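Local coordinates for protein NANS (YJHS), A 9-O-acetyl N-acetylneuraminic acid esterase (PDB 3PT5) that probably hydrolyses the 9-O-acetyl ester of 9-O-acetyl-N-acetylneuraminate as an SGNH-type esterase, helping the bacterium grow on this host sialic acid, at residues Q54-F58 with D166-R170; C130-S134 with H152-W157. All coordinates share one frame; numbering follows the deposited sequence.

Contact 1 of 2, residues Q54-F58 with D166-R170; sequences QLARF and DLVSR
The guanidinium of Arg-170 has the NH1 end of the Arg-57 guanidinium over one face, offset toward the rim, and CB of Leu-55 over the other, while O of Ala-56 sits at its edge; the Arg-57 group, turned 50° against it, meets the carboxylate of Asp-166 along its own edge. This salt-bridge network joins helix 162-176 to the end of strand 52-55, in the mixed sheet of the SGNH hydrolase fold, and to the loop that follows it. Arg-57 grips Asp-166 end-on, NH1 to OD1 at 2.8 Å and NH2 to OD2 at 2.6 Å, both on the syn side of a nearly coplanar carboxylate. One helical turn separates Asp-166 from Arg-170, so the acid stands near both arginines, although the Arg-170 NE to Asp-166 OD1 pair is long, 3.8 Å. The two donors Arg-57 NH1 and Arg-170 NE lie 2.9 Å apart, a closeness that the shared acid and the carbonyl of Pro-128, which accepts from both arginines, probably make tolerable. Arginine suits this buried place because it can bridge several acceptors at once. A bend in the Arg-170 chain (chi3 72°) brings its nitrogens to the turning backbone: NH1 of Arg-170 bonds to O of Ala-56 at 3.0 Å and NH2 of Arg-170 to O of Leu-55 at 2.8 Å, both carbonyls being met from above their planes. CD1 of Leu-55 rests 3.3 Å from O of Arg-170.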
loop_
_atom_site.group_PDB
_atom_site.type_symbol
_atom_site.label_atom_id
_atom_site.label_comp_id
_atom_site.label_asym_id
_atom_site.label_seq_id
_atom_site.Cartn_x
_atom_site.Cartn_y
_atom_site.Cartn_z
ATOM N N GLN A 54 5.976 -0.258 11.193
ATOM C CA GLN A 54 5.610 -1.252 10.192
ATOM C C GLN A 54 6.237 -2.568 10.566
ATOM O O GLN A 54 7.158 -2.605 11.375
ATOM C CB GLN A 54 6.045 -0.814 8.781
ATOM C CG GLN A 54 7.604 -0.756 8.591
ATOM C CD GLN A 54 8.010 -0.304 7.219
ATOM O OE1 GLN A 54 7.510 -0.836 6.215
ATOM N NE2 GLN A 54 8.932 0.681 7.144
ATOM N N LEU A 55 5.735 -3.646 9.987
ATOM C CA LEU A 55 6.403 -4.937 10.099
ATOM C C LEU A 55 7.498 -5.044 9.058
ATOM O O LEU A 55 7.239 -4.944 7.865
ATOM C CB LEU A 55 5.421 -6.100 9.966
ATOM C CG LEU A 55 4.375 -6.397 11.047
ATOM C CD1 LEU A 55 3.758 -7.748 10.745
ATOM C CD2 LEU A 55 4.963 -6.435 12.440
ATOM N N ALA A 56 8.729 -5.263 9.523
ATOM C CA ALA A 56 9.896 -5.332 8.623
ATOM C C ALA A 56 9.884 -6.528 7.685
ATOM O O ALA A 56 9.249 -7.534 7.937
ATOM C CB ALA A 56 11.198 -5.356 9.429
ATOM N N ARG A 57 10.653 -6.400 6.602
ATOM C CA ARG A 57 10.815 -7.458 5.618
ATOM C C ARG A 57 12.275 -7.566 5.202
ATOM O O ARG A 57 12.806 -8.683 5.132
ATOM C CB ARG A 57 9.947 -7.216 4.376
ATOM C CG ARG A 57 9.978 -8.388 3.390
ATOM C CD ARG A 57 9.119 -8.153 2.137
ATOM N NE ARG A 57 7.733 -7.804 2.455
ATOM C CZ ARG A 57 6.764 -8.695 2.614
ATOM N NH1 ARG A 57 5.523 -8.308 2.896
ATOM N NH2 ARG A 57 7.024 -9.988 2.457
ATOM N N PHE A 58 12.901 -6.425 4.919
ATOM C CA PHE A 58 14.228 -6.414 4.292
ATOM C C PHE A 58 15.272 -6.677 5.370
ATOM O O PHE A 58 14.951 -6.747 6.559
ATOM C CB PHE A 58 14.493 -5.073 3.603
ATOM C CG PHE A 58 13.352 -4.607 2.692
ATOM C CD1 PHE A 58 12.618 -5.517 1.920
ATOM C CD2 PHE A 58 13.038 -3.259 2.603
ATOM C CE1 PHE A 58 11.578 -5.072 1.107
ATOM C CE2 PHE A 58 12.015 -2.815 1.784
ATOM C CZ PHE A 58 11.291 -3.714 1.047
ATOM N N ASP A 166 1.630 -14.506 2.687
ATOM C CA ASP A 166 2.376 -13.377 3.233
ATOM C C ASP A 166 1.381 -12.375 3.839
ATOM O O ASP A 166 1.581 -11.896 4.958
ATOM C CB ASP A 166 3.211 -12.776 2.089
ATOM C CG ASP A 166 4.219 -11.725 2.551
ATOM O OD1 ASP A 166 3.823 -10.543 2.665
ATOM O OD2 ASP A 166 5.423 -12.052 2.758
ATOM N N LEU A 167 0.306 -12.105 3.110
ATOM C CA LEU A 167 -0.774 -11.244 3.579
ATOM C C LEU A 167 -1.398 -11.738 4.892
ATOM O O LEU A 167 -1.537 -10.970 5.847
ATOM C CB LEU A 167 -1.839 -11.137 2.489
ATOM C CG LEU A 167 -3.129 -10.387 2.782
ATOM C CD1 LEU A 167 -2.851 -8.909 2.951
ATOM C CD2 LEU A 167 -4.109 -10.635 1.667
ATOM N N VAL A 168 -1.765 -13.017 4.923
ATOM C CA VAL A 168 -2.397 -13.628 6.107
ATOM C C VAL A 168 -1.402 -13.773 7.259
ATOM O O VAL A 168 -1.685 -13.369 8.392
ATOM C CB VAL A 168 -3.086 -14.976 5.737
ATOM C CG1 VAL A 168 -3.354 -15.857 6.988
ATOM C CG2 VAL A 168 -4.380 -14.705 5.043
ATOM N N SER A 169 -0.216 -14.290 6.947
ATOM C CA SER A 169 0.804 -14.550 7.947
ATOM C C SER A 169 1.298 -13.281 8.631
ATOM O O SER A 169 1.440 -13.261 9.870
ATOM C CB SER A 169 1.947 -15.368 7.336
ATOM O OG SER A 169 3.204 -14.809 7.672
ATOM N N ARG A 170 1.508 -12.211 7.858
ATOM C CA ARG A 170 1.947 -10.937 8.425
ATOM C C ARG A 170 0.843 -10.224 9.212
ATOM O O ARG A 170 1.121 -9.616 10.227
ATOM C CB ARG A 170 2.502 -10.017 7.336
ATOM C CG ARG A 170 3.884 -10.396 6.970
ATOM C CD ARG A 170 4.320 -9.801 5.686
ATOM N NE ARG A 170 4.599 -8.368 5.660
ATOM C CZ ARG A 170 5.658 -7.766 6.185
ATOM N NH1 ARG A 170 6.513 -8.411 6.991
ATOM N NH2 ARG A 170 5.831 -6.488 5.952
#

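Contact 2 of 2, residues C130-S134 with H152-W157; sequences CRGGS and HDACRW
Arg-131 reaches across to the loop 152-157 and turns NE and NH2 to the backbone of His-152: NH2 bonds to O of His-152 at 2.7 Å, in the carbonyl plane, and NE adds a weak bond. The NH2 bond is bent and the oxygen tilted from the guanidinium plane, as expected when two nitrogens share one acceptor. With CG anti to the backbone N (chi1 169°), CG of Arg-131 comes 3.2 Å from O of Ala-154; the bend at chi2 (59°) then swings the guanidinium toward His-152. NH1 bonds weakly back to O of Gly-132. Over one face, toward the rim, the small, polarisable Cys-155 puts SG 3.4 Å from NH2 of Arg-131. Residues 131-134 form a type II beta turn, with Gly-133 at the positive-phi position that glycine adopts readily. OG of Ser-134 donates to O of Arg-131 at 2.7 Å, reinforcing the weak backbone bond from Ser-134 N, and accepts a bent bond of 2.8 Å from NE1 of Trp-157, lying at the ring edge but tilted from its plane. One hydroxyl thus ties the turn's conformation to the placing of the tryptophan, without any salt bridge across the contact.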
loop_
_atom_site.group_PDB
_atom_site.type_symbol
_atom_site.label_atom_id
_atom_site.label_comp_id
_atom_site.label_asym_id
_atom_site.label_seq_id
_atom_site.Cartn_x
_atom_site.Cartn_y
_atom_site.Cartn_z
ATOM N N CYS A 130 2.523 -5.446 -0.441
ATOM C CA CYS A 130 2.278 -5.125 -1.846
ATOM C C CYS A 130 3.373 -5.651 -2.745
ATOM O O CYS A 130 4.515 -5.843 -2.316
ATOM C CB CYS A 130 2.193 -3.616 -2.025
ATOM S SG CYS A 130 1.061 -2.770 -0.916
ATOM N N ARG A 131 3.032 -5.848 -4.015
ATOM C CA ARG A 131 3.997 -6.330 -4.987
ATOM C C ARG A 131 3.644 -5.687 -6.332
ATOM O O ARG A 131 2.575 -5.922 -6.869
ATOM C CB ARG A 131 3.951 -7.881 -5.041
ATOM C CG ARG A 131 4.734 -8.509 -6.212
ATOM C CD ARG A 131 6.155 -8.075 -6.097
ATOM N NE ARG A 131 7.122 -8.878 -6.838
ATOM C CZ ARG A 131 7.653 -8.540 -8.005
ATOM N NH1 ARG A 131 7.309 -7.407 -8.608
ATOM N NH2 ARG A 131 8.563 -9.340 -8.557
ATOM N N GLY A 132 4.536 -4.862 -6.863
ATOM C CA GLY A 132 4.310 -4.286 -8.198
ATOM C C GLY A 132 4.171 -5.397 -9.210
ATOM O O GLY A 132 4.847 -6.432 -9.109
ATOM N N GLY A 133 3.283 -5.196 -10.180
ATOM C CA GLY A 133 3.090 -6.119 -11.294
ATOM C C GLY A 133 2.553 -7.468 -10.883
ATOM O O GLY A 133 2.864 -8.493 -11.512
ATOM N N SER A 134 1.757 -7.473 -9.829
ATOM C CA SER A 134 1.116 -8.687 -9.351
ATOM C C SER A 134 -0.334 -8.731 -9.847
ATOM O O SER A 134 -0.941 -7.696 -10.193
ATOM C CB SER A 134 1.228 -8.783 -7.818
ATOM O OG SER A 134 0.567 -7.687 -7.216
ATOM N N HIS A 152 10.993 -12.686 -3.784
ATOM C CA HIS A 152 11.042 -11.513 -4.675
ATOM C C HIS A 152 10.177 -11.680 -5.920
ATOM O O HIS A 152 9.651 -10.689 -6.443
ATOM C CB HIS A 152 12.478 -11.221 -5.148
ATOM C CG HIS A 152 13.469 -11.035 -4.044
ATOM N ND1 HIS A 152 14.765 -11.506 -4.125
ATOM C CD2 HIS A 152 13.366 -10.426 -2.837
ATOM C CE1 HIS A 152 15.415 -11.196 -3.016
ATOM N NE2 HIS A 152 14.589 -10.541 -2.218
ATOM N N ASP A 153 10.050 -12.922 -6.396
ATOM C CA ASP A 153 9.308 -13.242 -7.611
ATOM C C ASP A 153 7.861 -13.745 -7.404
ATOM O O ASP A 153 7.248 -14.277 -8.324
ATOM C CB ASP A 153 10.109 -14.217 -8.492
ATOM C CG ASP A 153 10.276 -15.597 -7.864
ATOM O OD1 ASP A 153 10.429 -15.700 -6.627
ATOM O OD2 ASP A 153 10.268 -16.586 -8.619
ATOM N N ALA A 154 7.300 -13.558 -6.214
ATOM C CA ALA A 154 5.900 -13.913 -5.996
ATOM C C ALA A 154 5.027 -12.783 -6.573
ATOM O O ALA A 154 5.022 -11.672 -6.049
ATOM C CB ALA A 154 5.629 -14.123 -4.504
ATOM N N CYS A 155 4.307 -13.077 -7.655
ATOM C CA CYS A 155 3.555 -12.053 -8.394
ATOM C C CYS A 155 2.136 -12.476 -8.649
ATOM O O CYS A 155 1.420 -11.822 -9.368
ATOM C CB CYS A 155 4.209 -11.798 -9.754
ATOM S SG CYS A 155 5.870 -11.151 -9.680
ATOM N N ARG A 156 1.726 -13.598 -8.070
ATOM C CA ARG A 156 0.384 -14.110 -8.286
ATOM C C ARG A 156 -0.462 -14.008 -7.020
ATOM O O ARG A 156 -0.139 -14.618 -6.010
ATOM C CB ARG A 156 0.434 -15.560 -8.811
ATOM C CG ARG A 156 -0.939 -16.140 -9.142
ATOM C CD ARG A 156 -1.461 -15.554 -10.429
ATOM N NE ARG A 156 -0.693 -16.025 -11.577
ATOM C CZ ARG A 156 -1.223 -16.676 -12.605
ATOM N NH1 ARG A 156 -2.537 -16.869 -12.675
ATOM N NH2 ARG A 156 -0.430 -17.075 -13.602
ATOM N N TRP A 157 -1.544 -13.232 -7.075
ATOM C CA TRP A 157 -2.528 -13.226 -6.003
ATOM C C TRP A 157 -3.499 -14.379 -6.235
ATOM O O TRP A 157 -3.644 -14.866 -7.358
ATOM C CB TRP A 157 -3.294 -11.891 -5.963
ATOM C CG TRP A 157 -2.464 -10.744 -5.455
ATOM C CD1 TRP A 157 -1.913 -9.728 -6.203
ATOM C CD2 TRP A 157 -2.084 -10.491 -4.104
ATOM N NE1 TRP A 157 -1.209 -8.875 -5.400
ATOM C CE2 TRP A 157 -1.286 -9.322 -4.103
ATOM C CE3 TRP A 157 -2.348 -11.128 -2.889
ATOM C CZ2 TRP A 157 -0.739 -8.776 -2.917
ATOM C CZ3 TRP A 157 -1.801 -10.592 -1.717
ATOM C CH2 TRP A 157 -1.006 -9.421 -1.746
#

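In the fold
Contact 1 and contact 2 have their centres 14 Å apart, and both are bordered by strand 122-130 and helix 162-176 of one SGNH-type fold. Both segments of contact 2 fall between the two segments of contact 1: residues 54-58 come first, then 130-134 and 152-157, and finally 166-170. Strand 122-130, beside strand 52-55 in the mixed sheet, touches the side chains of contact 1 and runs directly into the turn of contact 2. The start of helix 162-176 touches contact 2 through Pro-162 and Leu-163. Further along, CD2 of Leu-167 packs 4.1 Å from CZ3 of Trp-157, so the helix packs on the loop that leads into it; together the contacts join this helix to the loops after two neighbouring strands.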